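Local coordinates for putative secreted cellulose-binding protein (Streptomyces coelicolor, PDB 4OY6) that probably cleaves cellulose oxidatively as a copper-dependent lytic polysaccharide monooxygenase of family AA10, its copper held by a pair of histidines, at residues R10-G13 with C14-W18; M33-Q36 with A37-D41; A57-F60 with E61-V64; T92-T95 with D96-V100; Y116-K119 with Q120-P124. All coordinates share one frame; numbering follows the deposited sequence. Where two conformers were deposited one is given.

Contact 1 of 5, residues R10-G13 with C14-W18; sequences RNYG and CWERW
Tyr12 and Trp15 lean against each other on one flank of the helix, CE1 of Tyr12 lying 3.5 Å from CZ3 of Trp15. The two six-membered rings meet obliquely, their planes 44° apart, and Trp48 meets both, edge-to-face with Tyr12. In both residues CG is anti to the backbone N (chi1 -176° in Tyr12 and 173° in Trp15), which sends the two rings off the helix side by side. Glu16 follows the same course: its extended chain runs out beside the phenol and sets OE1 3.6 Å from CE2 of Tyr12. A water then ties the two ends together, hydrogen-bonded to OH of Tyr12 and donating to OE2 of Glu16 at 2.6 Å. All of this rides on an alpha helix of i to i+4 bonds such as Glu16 N to Tyr12 O at 2.8 Å. Helix 10-18, part of the helical region of this AA10 domain, packs on helices 32-40 and 43-46, and Arg10 bonds to the backbone of Cys180 in strand 175-184. Glycine suits position 13 because a CB there would run into NH1 of Arg17; its absence lets the guanidinium, on a chain bent at chi3, lie with one face over Gly13 O. NH1 of Arg17 is 3.4 Å from that oxygen, but the angle is too poor for a hydrogen bond. Arg17 instead uses NH2 in a salt bridge to Asp31 and in a bond to a water, which in turn donates to Arg10 O. Cys14, with SG 3.3 Å from Arg10 O, forms a disulfide with Cys34.

Contact 2 of 5, residues M33-Q36 with A37-D41; sequences MCWQ and AWQDD. With ZN (zinc ion), chain J.
With CG anti to the backbone N (chi1 -176°), the indole of Trp35 stands out from the helix, and Gln39, one turn on, bends at chi2 (-33°) to lay its amide over that ring. The amide and ring planes are 19° apart, a stacked pair, with NE2 of Gln39 3.2 Å from CZ3 of Trp35. Further back along the glutamine chain, CG makes a CH-pi contact with the five-membered ring, 3.8 Å from its centroid. Glutamine suits this exposed place, since its methylene and flat amide can both cover an aromatic face. The same NE2 also reaches back to Trp35 O in a weak hydrogen bond.

Gln36 curls the other way. Its CG sits between the backbone N and the carbonyl carbon, and a second bend brings NE2 to Met33 O at 3.0 Å, in the carbonyl plane on a lone pair. That oxygen therefore holds two donors, the other being Ala37 N, while NE2 has a further partner in Ser82 O. Trp38 places CD1 at the ring edge 3.1 Å from Cys34 O, the oxygen that also accepts the nearly straight bond from Trp38 N. The small Ala37 and the indole of Trp38 face inward, where both meet Met45.

At the outer end OD1 of Asp40 binds a zinc ion at 2.2 Å, with five waters completing the shell; one of them donates to Asp40 O. This is an amphipathic helix, 32-40, joined to helix 10-18 by the Cys34 to Cys14 disulfide and ending at a surface metal site.

Contact 3 of 5, residues A57-F60 with E61-V64; sequences AGDF and EAVV
Asp59 lays its carboxylate against the methyl group of Ala62, OD2 and CB of these two residues being 3.4 Å apart. The aspartate CG is anti to its own backbone N (chi1 -168°), which carries the acid forward, alongside the turn that follows. OD1 accepts a hydrogen bond from a water at 2.9 Å, and the same water accepts one from Glu61 N. A first-turn amide is thereby linked to the acid through solvent, and the negative carboxylate would probably suit a place beside the N-H groups of the first helical turn. The small methyl of Ala62 lets the carboxylate come alongside.

The backbone bonds are loose. Ala62 N reaches Asp59 O at 3.2 Å in a weak bond, whereas Val63 N meets Phe60 O at the same length but from above the carbonyl plane, well away from a lone pair. Phe60 O also takes a weak bond from Val64 N at 2.9 Å. That oxygen is wrapped by aliphatic carbon as well: CB of Val64 comes within 3.4 Å, and CG2 of Val63 approaches it too.

Phe60 itself turns away from the turn. Its ring is buried among Tyr112, Leu114, Ile167 and Thr176, so a large apolar group suits the position. Val64, also buried, touches Tyr165 and Phe178. Glu61 is exposed, its extended chain brushing Trp131. What results is a short, weakly bonded helical turn after a loop, pinned by one phenylalanine to the mixed beta sheet of the AA10 domain.

Contact 4 of 5, residues T92-T95 with D96-V100; sequences TDVT and DDFTV
A short surface link, 94-96, joins strand 92-93 to strand 97-104, and a threonine hydroxyl braces its end. OG1 of Thr95 donates to Asp97 O at 2.7 Å, a short bond whose donor is tilted 28° from the carbonyl plane. The hydroxyl reaches this oxygen because it occupies the position between the backbone N and the carbonyl carbon (chi1 48°), while the methyl CG2 takes the place beside the backbone N. Threonine suits an exposed bend of this kind: its hydroxyl supplies a donor to a strand carbonyl just where the chain is changing direction.

An apolar contact accompanies this bond. CB of Val94 is 4.0 Å from CB of Phe98, the valine approaching the start of the ring at an oblique slant. Phe98 also carries CD1 to within 3.4 Å of Thr95 O, again an oblique approach. Phe98 is buried and Val94 partly so; Asp97 is exposed, and Asp96 partly, against Phe185. Asp97 OD1 is held by Ser154 OG, and Asp93, in strand 92-93, binds a zinc ion through OD1.

On one side, strand 92-93 runs parallel to strand 175-184, and Val94, just after it, touches Val183 and, beyond that strand, Phe185. On the other, Asp96 and Phe98 make backbone bonds to Thr155 and Val153, and the Phe98 ring reaches Val164 of strand 161-170. The link thus crosses from the mixed sheet to the three-stranded antiparallel one.

Contact 5 of 5, residues Y116-K119 with Q120-P124; sequences YVTK and QGFDP
Strand 110-118 ends at Thr118 and the chain at once makes a type II beta turn from Lys119 to Phe122. Phe122 N closes it by donating to Lys119 O at 3.1 Å, the donor lying above the carbonyl plane. Gly121 takes the third position with positive phi (100°), where a CB would be jammed against the preceding carbonyl oxygen; hence the glycine.

At the turn's last position, Phe122 has CG anti to the backbone N (chi1 177°), which brings its ring back beside the strand end. CD2 meets Thr118 CB and CG2, both at 3.6 Å, and the two side chains cross at a slant. Thr118 divides its duties: its methyl lies against the ring, while OG1 accepts the backbone N-H of Val163 and bonds a water at 2.7 Å. That water lies 2.8 Å from Phe122 O, to which it probably donates, and sits in plane with the ring edge. Pro124 packs on Arg161 and Val163.

Lys119 and Gln120 extend from the turn in other directions, the lysine NZ to Gly132 O and, in the conformer given, the glutamine OE1 to Thr159 N. The chemistry is that of a mixed corner: one backbone bond fixes the turn's shape, a water bridges Thr118 OG1 and Phe122 O beside a phenylalanine, and neutral carbonyl and amide partners receive the long polar side chains.

In the fold
All five contacts are local, and they differ by the element that carries them. Contacts 1, 2, 3 and 5 are partly buried, whereas contact 4 is a surface contact. Contacts 1 and 2 hold neighbouring helices and touch directly, through the Cys14 to Cys34 disulfide; aromatic side chains line both. Contact 3 lies across the chain's centre from contact 1, about 26 Å between centres, and relies on mostly weak backbone bonds with one buried phenylalanine. Contacts 4 and 5 are at strand ends, where a threonine hydroxyl braces one bend and a glycine permits the other. Contact 4, rich in acids, carries a zinc-binding aspartate like contact 2; contact 5 uses neutral polar partners and water.

Contact 1 of 5, residues R10-G13 with C14-W18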
# COMPACT_ATOMS: atom_id res chain seq x y z
N ARG A 10 1.58 1.96 3.75
CA ARG A 10 1.23 3.01 4.71
C ARG A 10 1.11 2.47 6.13
O ARG A 10 1.66 3.00 7.09
CB ARG A 10 -0.04 3.75 4.30
CG ARG A 10 0.19 4.70 3.13
CD ARG A 10 -1.02 5.54 2.76
NE ARG A 10 -0.62 6.50 1.76
CZ ARG A 10 -1.43 7.35 1.15
NH1 ARG A 10 -2.72 7.35 1.40
NH2 ARG A 10 -0.92 8.19 0.26
N ASN A 11 0.34 1.40 6.28
CA ASN A 11 0.09 0.87 7.62
C ASN A 11 1.26 0.04 8.12
O ASN A 11 1.59 0.11 9.32
CB ASN A 11 -1.26 0.15 7.73
CG ASN A 11 -1.36 -1.13 6.94
OD1 ASN A 11 -0.85 -1.25 5.83
ND2 ASN A 11 -2.08 -2.05 7.48
N TYR A 12 1.92 -0.73 7.26
CA TYR A 12 3.13 -1.43 7.72
C TYR A 12 4.19 -0.43 8.18
O TYR A 12 4.84 -0.65 9.21
CB TYR A 12 3.69 -2.38 6.65
CG TYR A 12 4.86 -3.16 7.13
CD1 TYR A 12 4.68 -4.29 7.91
CD2 TYR A 12 6.16 -2.75 6.86
CE1 TYR A 12 5.74 -5.01 8.37
CE2 TYR A 12 7.25 -3.45 7.35
CZ TYR A 12 7.02 -4.59 8.10
OH TYR A 12 8.05 -5.36 8.61
N GLY A 13 4.37 0.65 7.43
CA GLY A 13 5.33 1.67 7.81
C GLY A 13 4.99 2.33 9.13
O GLY A 13 5.87 2.52 9.96
N CYS A 14 3.72 2.68 9.35
CA CYS A 14 3.34 3.25 10.62
C CYS A 14 3.62 2.28 11.77
O CYS A 14 4.00 2.72 12.87
CB CYS A 14 1.89 3.69 10.64
SG CYS A 14 1.48 5.10 9.57
N TRP A 15 3.38 1.00 11.55
CA TRP A 15 3.66 -0.02 12.55
C TRP A 15 5.17 -0.17 12.78
O TRP A 15 5.62 -0.21 13.94
CB TRP A 15 3.03 -1.35 12.11
CG TRP A 15 3.41 -2.49 12.98
CD1 TRP A 15 2.87 -2.80 14.19
CD2 TRP A 15 4.46 -3.41 12.76
NE1 TRP A 15 3.50 -3.88 14.72
CE2 TRP A 15 4.48 -4.30 13.87
CE3 TRP A 15 5.39 -3.60 11.72
CZ2 TRP A 15 5.41 -5.33 13.98
CZ3 TRP A 15 6.30 -4.63 11.83
CH2 TRP A 15 6.30 -5.50 12.94
N GLU A 16 5.94 -0.27 11.71
CA GLU A 16 7.38 -0.49 11.84
C GLU A 16 8.05 0.68 12.55
O GLU A 16 8.95 0.47 13.37
CB GLU A 16 7.99 -0.73 10.45
CG GLU A 16 9.46 -1.03 10.42
CD GLU A 16 9.95 -1.28 9.00
OE1 GLU A 16 9.45 -0.67 8.02
OE2 GLU A 16 10.90 -2.09 8.89
N ARG A 17 7.63 1.90 12.22
CA ARG A 17 8.30 3.07 12.76
C ARG A 17 7.86 3.42 14.18
O ARG A 17 8.65 3.94 14.95
CB ARG A 17 8.11 4.29 11.87
CG ARG A 17 8.80 4.16 10.53
CD ARG A 17 8.81 5.49 9.72
NE ARG A 17 7.47 6.11 9.48
CZ ARG A 17 6.67 5.74 8.50
NH1 ARG A 17 7.01 4.75 7.67
NH2 ARG A 17 5.52 6.34 8.36
N TRP A 18 6.60 3.14 14.51
CA TRP A 18 6.00 3.63 15.75
C TRP A 18 5.42 2.57 16.69
O TRP A 18 4.99 2.90 17.78
CB TRP A 18 4.92 4.67 15.47
CG TRP A 18 5.42 5.87 14.71
CD1 TRP A 18 5.23 6.15 13.38
CD2 TRP A 18 6.17 6.96 15.25
NE1 TRP A 18 5.84 7.33 13.05
CE2 TRP A 18 6.42 7.86 14.18
CE3 TRP A 18 6.62 7.30 16.54
CZ2 TRP A 18 7.14 9.05 14.34
CZ3 TRP A 18 7.34 8.49 16.70
CH2 TRP A 18 7.58 9.35 15.61
O HOH W 1 3.22 5.59 6.76
O HOH W 2 10.58 -4.50 7.98

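Contact 2 of 5, residues M33-Q36 with A37-D41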
# COMPACT_ATOMS: atom_id res chain seq x y z
N MET A 33 0.48 11.86 9.54
CA MET A 33 -0.38 10.86 8.91
C MET A 33 -0.43 9.57 9.68
O MET A 33 -1.50 8.96 9.78
CB MET A 33 0.02 10.66 7.44
CG MET A 33 -0.11 11.97 6.62
SD MET A 33 -1.51 13.10 7.01
CE MET A 33 -2.54 12.12 6.23
N CYS A 34 0.70 9.15 10.25
CA CYS A 34 0.66 8.00 11.14
C CYS A 34 -0.11 8.32 12.41
O CYS A 34 -0.87 7.49 12.89
CB CYS A 34 2.04 7.46 11.45
SG CYS A 34 2.82 6.54 10.10
N TRP A 35 0.07 9.53 12.94
CA TRP A 35 -0.65 9.91 14.15
C TRP A 35 -2.16 9.82 13.95
O TRP A 35 -2.85 9.21 14.76
CB TRP A 35 -0.22 11.30 14.61
CG TRP A 35 -0.86 11.72 15.92
CD1 TRP A 35 -1.78 12.67 16.07
CD2 TRP A 35 -0.67 11.13 17.22
NE1 TRP A 35 -2.14 12.77 17.38
CE2 TRP A 35 -1.49 11.82 18.10
CE3 TRP A 35 0.09 10.04 17.70
CZ2 TRP A 35 -1.56 11.51 19.48
CZ3 TRP A 35 0.04 9.73 19.07
CH2 TRP A 35 -0.79 10.46 19.94
N GLN A 36 -2.67 10.35 12.85
CA GLN A 36 -4.12 10.33 12.66
C GLN A 36 -4.61 8.90 12.45
O GLN A 36 -5.72 8.58 12.85
CB GLN A 36 -4.56 11.27 11.54
CG GLN A 36 -4.07 10.95 10.14
CD GLN A 36 -4.90 9.92 9.37
OE1 GLN A 36 -6.14 9.94 9.42
NE2 GLN A 36 -4.25 9.06 8.61
N ALA A 37 -3.79 8.04 11.85
CA ALA A 37 -4.16 6.63 11.67
C ALA A 37 -4.22 5.92 13.02
O ALA A 37 -5.19 5.23 13.33
CB ALA A 37 -3.19 5.95 10.72
N TRP A 38 -3.19 6.07 13.85
CA TRP A 38 -3.18 5.47 15.18
C TRP A 38 -4.34 5.98 16.04
O TRP A 38 -4.89 5.23 16.84
CB TRP A 38 -1.86 5.75 15.90
CG TRP A 38 -0.66 4.91 15.50
CD1 TRP A 38 0.39 5.29 14.72
CD2 TRP A 38 -0.40 3.56 15.89
NE1 TRP A 38 1.29 4.26 14.62
CE2 TRP A 38 0.82 3.19 15.34
CE3 TRP A 38 -1.08 2.64 16.69
CZ2 TRP A 38 1.38 1.93 15.56
CZ3 TRP A 38 -0.54 1.41 16.88
CH2 TRP A 38 0.67 1.07 16.32
N GLN A 39 -4.70 7.25 15.88
CA GLN A 39 -5.82 7.81 16.61
C GLN A 39 -7.17 7.27 16.14
O GLN A 39 -8.07 7.08 16.95
CB GLN A 39 -5.80 9.34 16.58
CG GLN A 39 -4.59 10.01 17.21
CD GLN A 39 -4.00 9.28 18.38
OE1 GLN A 39 -4.57 9.29 19.45
NE2 GLN A 39 -2.83 8.66 18.19
N ASP A 40 -7.29 6.99 14.86
CA ASP A 40 -8.54 6.49 14.31
C ASP A 40 -8.79 5.03 14.68
O ASP A 40 -9.88 4.69 15.15
CB ASP A 40 -8.55 6.62 12.79
CG ASP A 40 -9.88 6.21 12.20
OD1 ASP A 40 -9.98 5.13 11.62
OD2 ASP A 40 -10.84 6.96 12.39
N ASP A 41 -7.82 4.17 14.39
CA ASP A 41 -7.93 2.75 14.75
C ASP A 41 -6.53 2.18 14.82
O ASP A 41 -5.92 1.91 13.79
CB ASP A 41 -8.80 1.93 13.79
CG ASP A 41 -9.06 0.51 14.29
OD1 ASP A 41 -8.40 0.10 15.26
OD2 ASP A 41 -9.94 -0.19 13.76
ZN ZN J . -12.13 4.74 11.82
O HOH W 3 -12.22 3.93 13.76
O HOH W 4 -13.03 6.36 12.46
O HOH W 5 -12.01 5.62 9.94
O HOH W 6 -13.84 4.05 11.73
O HOH W 7 -11.79 2.98 11.12

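Contact 3 of 5, residues A57-F60 with E61-V64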
# COMPACT_ATOMS: atom_id res chain seq x y z
N ALA A 57 -13.20 -11.00 -8.04
CA ALA A 57 -13.27 -11.57 -9.39
C ALA A 57 -12.56 -10.69 -10.42
O ALA A 57 -12.97 -10.58 -11.58
CB ALA A 57 -14.71 -11.87 -9.80
N GLY A 58 -11.45 -10.10 -9.99
CA GLY A 58 -10.60 -9.33 -10.88
C GLY A 58 -11.10 -7.94 -11.24
O GLY A 58 -10.45 -7.22 -12.01
N ASP A 59 -12.26 -7.55 -10.72
CA ASP A 59 -12.87 -6.30 -11.14
C ASP A 59 -12.65 -5.24 -10.06
O ASP A 59 -13.56 -4.88 -9.31
CB ASP A 59 -14.36 -6.46 -11.45
CG ASP A 59 -14.94 -5.24 -12.16
OD1 ASP A 59 -14.22 -4.23 -12.35
OD2 ASP A 59 -16.12 -5.30 -12.51
N PHE A 60 -11.42 -4.75 -9.98
CA PHE A 60 -11.04 -3.95 -8.84
C PHE A 60 -11.67 -2.56 -8.82
O PHE A 60 -12.03 -2.07 -7.76
CB PHE A 60 -9.52 -3.90 -8.69
CG PHE A 60 -8.88 -5.26 -8.66
CD1 PHE A 60 -9.34 -6.23 -7.78
CD2 PHE A 60 -7.88 -5.61 -9.55
CE1 PHE A 60 -8.79 -7.50 -7.78
CE2 PHE A 60 -7.33 -6.89 -9.54
CZ PHE A 60 -7.79 -7.83 -8.67
N GLU A 61 -11.85 -1.95 -9.98
CA GLU A 61 -12.53 -0.66 -10.03
C GLU A 61 -13.98 -0.73 -9.56
O GLU A 61 -14.52 0.26 -9.06
CB GLU A 61 -12.44 -0.04 -11.43
CG GLU A 61 -11.00 0.32 -11.78
CD GLU A 61 -10.86 1.12 -13.05
OE1 GLU A 61 -9.71 1.33 -13.47
OE2 GLU A 61 -11.90 1.53 -13.62
N ALA A 62 -14.61 -1.88 -9.71
CA ALA A 62 -15.99 -2.03 -9.26
C ALA A 62 -16.14 -2.08 -7.74
O ALA A 62 -17.21 -1.77 -7.21
CB ALA A 62 -16.59 -3.29 -9.85
N VAL A 63 -15.08 -2.48 -7.04
CA VAL A 63 -15.14 -2.66 -5.59
C VAL A 63 -14.26 -1.70 -4.79
O VAL A 63 -14.34 -1.67 -3.56
CB VAL A 63 -14.89 -4.14 -5.18
CG1 VAL A 63 -15.96 -5.05 -5.75
CG2 VAL A 63 -13.51 -4.60 -5.62
N VAL A 64 -13.42 -0.92 -5.48
CA VAL A 64 -12.52 0.04 -4.83
C VAL A 64 -12.81 1.41 -5.44
O VAL A 64 -12.25 1.76 -6.47
CB VAL A 64 -11.04 -0.34 -5.02
CG1 VAL A 64 -10.13 0.72 -4.40
CG2 VAL A 64 -10.77 -1.72 -4.41
O HOH W 8 -11.58 -3.07 -12.70

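Contact 4 of 5, residues T92-T95 with D96-V100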
# COMPACT_ATOMS: atom_id res chain seq x y z
N THR A 92 9.40 6.58 1.47
CA THR A 92 10.66 5.85 1.38
C THR A 92 11.35 6.29 0.09
O THR A 92 10.71 6.32 -0.97
CB THR A 92 10.38 4.32 1.29
OG1 THR A 92 9.67 3.89 2.46
CG2 THR A 92 11.66 3.53 1.18
N ASP A 93 12.64 6.61 0.15
CA ASP A 93 13.38 6.91 -1.07
C ASP A 93 13.53 5.64 -1.90
O ASP A 93 13.88 4.60 -1.35
CB ASP A 93 14.77 7.46 -0.75
CG ASP A 93 14.78 8.92 -0.37
OD1 ASP A 93 13.73 9.52 -0.18
OD2 ASP A 93 15.89 9.49 -0.28
N VAL A 94 13.28 5.76 -3.19
CA VAL A 94 13.53 4.67 -4.13
C VAL A 94 14.29 5.22 -5.32
O VAL A 94 14.21 6.41 -5.64
CB VAL A 94 12.22 4.00 -4.62
CG1 VAL A 94 11.47 3.35 -3.47
CG2 VAL A 94 11.32 4.99 -5.36
N THR A 95 15.03 4.33 -5.97
CA THR A 95 15.64 4.60 -7.25
C THR A 95 14.63 4.27 -8.35
O THR A 95 13.57 3.69 -8.10
CB THR A 95 16.96 3.80 -7.41
OG1 THR A 95 16.75 2.41 -7.03
CG2 THR A 95 18.01 4.39 -6.49
N ASP A 96 14.95 4.65 -9.59
CA ASP A 96 14.01 4.46 -10.70
C ASP A 96 13.63 2.99 -10.87
O ASP A 96 12.46 2.68 -11.22
CB ASP A 96 14.59 4.98 -12.01
CG ASP A 96 14.66 6.48 -12.14
OD1 ASP A 96 14.25 7.22 -11.24
OD2 ASP A 96 15.17 6.89 -13.22
N ASP A 97 14.60 2.11 -10.68
CA ASP A 97 14.39 0.68 -10.61
C ASP A 97 14.39 0.31 -9.13
O ASP A 97 15.35 0.62 -8.42
CB ASP A 97 15.49 -0.11 -11.32
CG ASP A 97 15.65 0.24 -12.77
OD1 ASP A 97 14.68 0.64 -13.41
OD2 ASP A 97 16.78 0.08 -13.26
N PHE A 98 13.34 -0.34 -8.67
CA PHE A 98 13.23 -0.69 -7.26
C PHE A 98 12.45 -1.99 -7.15
O PHE A 98 11.70 -2.38 -8.05
CB PHE A 98 12.57 0.44 -6.45
CG PHE A 98 11.16 0.75 -6.85
CD1 PHE A 98 10.90 1.60 -7.91
CD2 PHE A 98 10.07 0.20 -6.17
CE1 PHE A 98 9.58 1.88 -8.31
CE2 PHE A 98 8.78 0.50 -6.55
CZ PHE A 98 8.54 1.33 -7.63
N THR A 99 12.68 -2.68 -6.05
CA THR A 99 12.00 -3.94 -5.78
C THR A 99 10.86 -3.75 -4.81
O THR A 99 11.05 -3.19 -3.74
CB THR A 99 12.99 -4.96 -5.21
OG1 THR A 99 14.05 -5.17 -6.14
CG2 THR A 99 12.33 -6.30 -4.93
N VAL A 100 9.69 -4.20 -5.19
CA VAL A 100 8.56 -4.29 -4.28
C VAL A 100 8.65 -5.64 -3.59
O VAL A 100 8.60 -6.70 -4.26
CB VAL A 100 7.22 -4.11 -5.01
CG1 VAL A 100 6.07 -4.36 -4.05
CG2 VAL A 100 7.15 -2.72 -5.62

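Contact 5 of 5, residues Y116-K119 with Q120-P124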
# COMPACT_ATOMS: atom_id res chain seq x y z
N TYR A 116 1.14 -0.24 -9.84
CA TYR A 116 0.90 1.07 -10.41
C TYR A 116 1.71 2.11 -9.66
O TYR A 116 2.11 1.91 -8.52
CB TYR A 116 -0.58 1.47 -10.29
CG TYR A 116 -1.56 0.52 -10.91
CD1 TYR A 116 -2.01 -0.60 -10.21
CD2 TYR A 116 -2.03 0.70 -12.21
CE1 TYR A 116 -2.91 -1.48 -10.76
CE2 TYR A 116 -2.93 -0.19 -12.78
CZ TYR A 116 -3.37 -1.27 -12.04
OH TYR A 116 -4.25 -2.14 -12.60
N VAL A 117 1.91 3.25 -10.30
CA VAL A 117 2.47 4.42 -9.61
C VAL A 117 1.63 5.63 -10.01
O VAL A 117 1.12 5.72 -11.13
CB VAL A 117 3.98 4.66 -9.93
CG1 VAL A 117 4.50 5.87 -9.17
CG2 VAL A 117 4.83 3.44 -9.57
N THR A 118 1.49 6.58 -9.10
CA THR A 118 0.81 7.83 -9.44
C THR A 118 1.57 8.56 -10.55
O THR A 118 2.80 8.57 -10.60
CB THR A 118 0.63 8.73 -8.21
OG1 THR A 118 1.89 8.92 -7.57
CG2 THR A 118 -0.35 8.11 -7.24
N LYS A 119 0.78 9.18 -11.43
CA LYS A 119 1.34 9.92 -12.55
C LYS A 119 2.13 11.14 -12.08
O LYS A 119 1.83 11.77 -11.07
CB LYS A 119 0.20 10.42 -13.46
CG LYS A 119 -0.60 9.31 -14.13
CD LYS A 119 -1.77 9.84 -14.94
CE LYS A 119 -2.60 8.69 -15.49
NZ LYS A 119 -3.72 9.19 -16.32
N GLN A 120 3.13 11.50 -12.87
CA GLN A 120 3.81 12.79 -12.69
C GLN A 120 2.76 13.88 -12.73
O GLN A 120 1.87 13.87 -13.59
CB GLN A 120 4.77 13.10 -13.83
CG GLN A 120 6.08 12.35 -13.84
CD GLN A 120 7.02 12.78 -12.73
OE1 GLN A 120 7.06 12.17 -11.68
NE2 GLN A 120 7.83 13.81 -12.98
N GLY A 121 2.86 14.83 -11.83
CA GLY A 121 1.90 15.94 -11.76
C GLY A 121 0.85 15.76 -10.69
O GLY A 121 0.24 16.72 -10.25
N PHE A 122 0.62 14.51 -10.28
CA PHE A 122 -0.28 14.22 -9.17
C PHE A 122 0.45 14.44 -7.86
O PHE A 122 1.57 13.96 -7.69
CB PHE A 122 -0.76 12.77 -9.27
CG PHE A 122 -1.64 12.35 -8.12
CD1 PHE A 122 -3.00 12.66 -8.12
CD2 PHE A 122 -1.11 11.67 -7.03
CE1 PHE A 122 -3.81 12.26 -7.08
CE2 PHE A 122 -1.92 11.29 -5.97
CZ PHE A 122 -3.26 11.59 -5.99
N ASP A 123 -0.19 15.14 -6.93
CA ASP A 123 0.40 15.45 -5.63
C ASP A 123 -0.33 14.67 -4.53
O ASP A 123 -1.39 15.08 -4.07
CB ASP A 123 0.28 16.93 -5.34
CG ASP A 123 0.83 17.30 -3.97
OD1 ASP A 123 1.51 16.44 -3.34
OD2 ASP A 123 0.58 18.45 -3.54
N PRO A 124 0.25 13.55 -4.07
CA PRO A 124 -0.40 12.79 -3.00
C PRO A 124 -0.59 13.51 -1.68
O PRO A 124 -1.40 13.11 -0.86
CB PRO A 124 0.51 11.55 -2.83
CG PRO A 124 1.32 11.48 -4.09
CD PRO A 124 1.52 12.93 -4.48
O HOH W 9 2.75 11.46 -7.83